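Local coordinates for hypothetical protein MTH938 (Methanothermobacter thermautotrophicus, PDB 1IHN) that is of unknown function but belongs to the DUF498/DUF598 family and has a tertiary fold that was new when its structure was solved, at residues 35-38 with 39-42; 43-46 with 47-50. All blocks are in the same frame, centred on the assembly; numbering follows the deposited sequence.

Contact 1. Residues 35-38 with 39-42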
# COMPACT_ATOMS: atom_id res chain seq x y z
N ARG A 35 -4.67 7.91 3.55
CA ARG A 35 -5.75 8.89 3.65
C ARG A 35 -7.12 8.24 3.50
O ARG A 35 -7.79 8.40 2.48
CB ARG A 35 -5.57 9.97 2.58
CG ARG A 35 -4.24 10.67 2.64
CD ARG A 35 -4.18 11.78 1.61
NE ARG A 35 -2.89 12.45 1.60
CZ ARG A 35 -2.63 13.53 0.88
NH1 ARG A 35 -3.57 14.06 0.11
NH2 ARG A 35 -1.42 14.08 0.92
N LYS A 36 -7.53 7.51 4.53
CA LYS A 36 -8.82 6.81 4.51
C LYS A 36 -10.02 7.72 4.29
O LYS A 36 -11.04 7.27 3.78
CB LYS A 36 -9.01 6.03 5.81
CG LYS A 36 -8.04 4.89 6.02
CD LYS A 36 -8.44 4.06 7.22
CE LYS A 36 -7.50 2.89 7.41
NZ LYS A 36 -6.10 3.37 7.57
N GLU A 37 -9.91 8.99 4.68
CA GLU A 37 -11.02 9.94 4.53
C GLU A 37 -11.44 10.11 3.08
O GLU A 37 -12.62 10.31 2.79
CB GLU A 37 -10.64 11.33 5.08
CG GLU A 37 -9.61 11.32 6.20
CD GLU A 37 -8.20 11.05 5.70
OE1 GLU A 37 -7.73 11.81 4.83
OE2 GLU A 37 -7.57 10.08 6.17
N ILE A 38 -10.48 10.05 2.17
CA ILE A 38 -10.78 10.19 0.75
C ILE A 38 -11.86 9.19 0.34
O ILE A 38 -12.86 9.56 -0.26
CB ILE A 38 -9.52 9.98 -0.11
CG1 ILE A 38 -8.51 11.09 0.19
CG2 ILE A 38 -9.89 9.96 -1.59
CD1 ILE A 38 -7.22 10.99 -0.62
N SER A 39 -11.65 7.93 0.69
CA SER A 39 -12.59 6.88 0.36
C SER A 39 -13.85 6.91 1.21
O SER A 39 -14.93 6.59 0.74
CB SER A 39 -11.90 5.52 0.47
OG SER A 39 -10.84 5.44 -0.47
N ARG A 40 -13.72 7.29 2.48
CA ARG A 40 -14.88 7.33 3.35
C ARG A 40 -15.86 8.39 2.84
O ARG A 40 -17.08 8.21 2.88
CB ARG A 40 -14.48 7.66 4.78
CG ARG A 40 -15.64 7.65 5.75
CD ARG A 40 -15.34 8.53 6.95
NE ARG A 40 -15.16 9.92 6.55
CZ ARG A 40 -14.14 10.68 6.93
NH1 ARG A 40 -13.19 10.17 7.71
NH2 ARG A 40 -14.06 11.95 6.53
N ARG A 41 -15.32 9.50 2.35
CA ARG A 41 -16.14 10.58 1.83
C ARG A 41 -16.83 10.20 0.53
O ARG A 41 -17.96 10.61 0.28
CB ARG A 41 -15.29 11.83 1.60
CG ARG A 41 -14.86 12.51 2.87
CD ARG A 41 -13.76 13.53 2.61
NE ARG A 41 -13.43 14.26 3.83
CZ ARG A 41 -12.31 14.97 3.99
NH1 ARG A 41 -11.43 15.03 3.00
NH2 ARG A 41 -12.09 15.60 5.13
N LYS A 42 -16.15 9.42 -0.29
CA LYS A 42 -16.71 9.01 -1.56
C LYS A 42 -17.63 7.80 -1.51
O LYS A 42 -18.61 7.72 -2.26
CB LYS A 42 -15.59 8.75 -2.57
CG LYS A 42 -16.11 8.38 -3.96
CD LYS A 42 -14.99 8.36 -4.98
CE LYS A 42 -15.54 8.25 -6.39
NZ LYS A 42 -14.44 8.28 -7.40

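Contact 2. Residues 43-46 with 47-50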
# COMPACT_ATOMS: atom_id res chain seq x y z
N TYR A 43 -17.33 6.84 -0.63
CA TYR A 43 -18.14 5.63 -0.55
C TYR A 43 -18.88 5.40 0.76
O TYR A 43 -19.74 4.52 0.84
CB TYR A 43 -17.26 4.41 -0.84
CG TYR A 43 -16.54 4.47 -2.17
CD1 TYR A 43 -15.15 4.51 -2.24
CD2 TYR A 43 -17.26 4.48 -3.37
CE1 TYR A 43 -14.48 4.56 -3.46
CE2 TYR A 43 -16.61 4.53 -4.59
CZ TYR A 43 -15.22 4.56 -4.64
OH TYR A 43 -14.58 4.59 -5.86
N GLY A 44 -18.54 6.17 1.79
CA GLY A 44 -19.19 5.99 3.07
C GLY A 44 -18.46 4.93 3.87
O GLY A 44 -18.90 4.55 4.96
N THR A 45 -17.35 4.45 3.32
CA THR A 45 -16.52 3.45 3.97
C THR A 45 -15.14 3.47 3.32
O THR A 45 -15.01 3.77 2.14
CB THR A 45 -17.11 2.01 3.82
OG1 THR A 45 -16.18 1.06 4.35
CG2 THR A 45 -17.39 1.66 2.36
N SER A 46 -14.11 3.17 4.10
CA SER A 46 -12.76 3.16 3.55
C SER A 46 -12.37 1.75 3.09
O SER A 46 -11.23 1.52 2.68
CB SER A 46 -11.75 3.69 4.57
OG SER A 46 -11.92 3.06 5.83
N HIS A 47 -13.33 0.82 3.15
CA HIS A 47 -13.09 -0.56 2.74
C HIS A 47 -13.10 -0.67 1.22
O HIS A 47 -12.73 -1.70 0.65
CB HIS A 47 -14.15 -1.48 3.32
CG HIS A 47 -13.58 -2.57 4.17
ND1 HIS A 47 -12.97 -2.32 5.38
CD2 HIS A 47 -13.49 -3.91 3.97
CE1 HIS A 47 -12.53 -3.46 5.89
NE2 HIS A 47 -12.83 -4.43 5.05
N VAL A 48 -13.55 0.40 0.58
CA VAL A 48 -13.57 0.48 -0.87
C VAL A 48 -12.59 1.62 -1.11
O VAL A 48 -12.82 2.74 -0.65
CB VAL A 48 -14.96 0.90 -1.42
CG1 VAL A 48 -14.88 1.14 -2.93
CG2 VAL A 48 -15.98 -0.19 -1.13
N MSE A 49 -11.50 1.34 -1.81
CA MSE A 49 -10.50 2.36 -2.06
C MSE A 49 -10.84 3.22 -3.26
O MSE A 49 -11.13 2.70 -4.34
CB MSE A 49 -9.13 1.73 -2.26
CG MSE A 49 -7.99 2.73 -2.32
SE MSE A 49 -6.27 1.90 -2.61
CE MSE A 49 -6.09 1.00 -0.92
N ALA A 50 -10.80 4.53 -3.07
CA ALA A 50 -11.07 5.46 -4.15
C ALA A 50 -9.78 5.58 -4.96
O ALA A 50 -8.69 5.43 -4.40
CB ALA A 50 -11.47 6.81 -3.59

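Contact 1. Residues 35-38 with 39-42
The backbone N of R40 bonds to K36 O at 3.0 Å, R41 N follows to E37 O at 2.9 Å, and K42 N makes a longer bond to I38 O at 3.3 Å. These i to i+4 bonds are those of an alpha-helix, here helix 36-43, which is about two turns long. On its outer face E37 meets two arginines through CA and CB, which lie over their guanidinium faces; its carboxylate takes no part. R40 has CG anti to the backbone N (chi1 -176°), and its chain bends at chi3, which turns the guanidinium back over E37. NH1 and NH2 of R40 each lie 3.8 Å from E37 CB. R41 starts beside its own backbone N and runs extended. Its CG passes 3.1 Å from E37 O, and its guanidinium then has E37 CB over the centre of one face. The E37 carboxylate touches neither arginine: OE1 of E37 stays 5.2 Å from R41 NH1, and R40 is farther still, so any attraction across these gaps is probably weak. On the inner face S39 is buried. Its hydroxyl is satisfied by the carboxylate of E53 and the backbone N of A50. I38 packs on E52 and E53 of helix 52-58, and K42 reaches E52 in a salt bridge.

Contact 2. Residues 43-46 with 47-50
Apolar packing centres on the Y43 ring. V48 lays its CG1 methyl over one face of it, 3.5 Å from the ring centroid and 17° off the normal, a CH-pi contact. With CG1 opposite the backbone N (chi1 173°), V48 turns this methyl onto the ring, and the two side chains cross at about a right angle. A50 comes to the edge instead: its CA lies 3.6 Å from Y43 CE1, near the ring plane, and its CB is 3.8 Å from that same carbon. The backbone also touches the ring, with V48 O 3.3 Å from Y43 CD1. Without the Y43 ring, as with an alanine here, the V48 methyl and the flank of A50 are likely to lose their cover, leaving a gap between the helix end and the strand. At the other V48 methyl, CG2, the packing is looser, 4.2 Å from T45 CG2. Polar contact between the segments rests on T45. Its OG1 accepts a bond from H47 N at 3.1 Å, nearly straight at 164°. S46 O is held by the guanidinium of R34. G44, with positive phi, is where the chain leaves the helix. The bond from H47 N to T45 OG1 two residues back defines an ST turn, which here leads the chain from helix 36-43 into strand 48-49, the parallel partner of strand 76-77.

The two contacts follow each other along the chain without a break, contact 1 ending at K42 and contact 2 starting at Y43. Their centres are about 6 Å apart. Each lies about 15 Å from the centre of the chain, on the same side. Contact 1 takes up most of helix 36-43. Contact 2 takes in the last residue of the helix, Y43, the turn after it and strand 48-49, which belongs to a two-stranded parallel sheet apart from the five-stranded mixed sheet. The chain doubles back, so that the strand runs beside the helix. S39 joins the two: its OG makes a probable hydrogen bond to A50 N, and its CB packs 3.1 Å from V48 O. Together they make one continuous run of helix, turn and strand at the periphery of this single-chain protein.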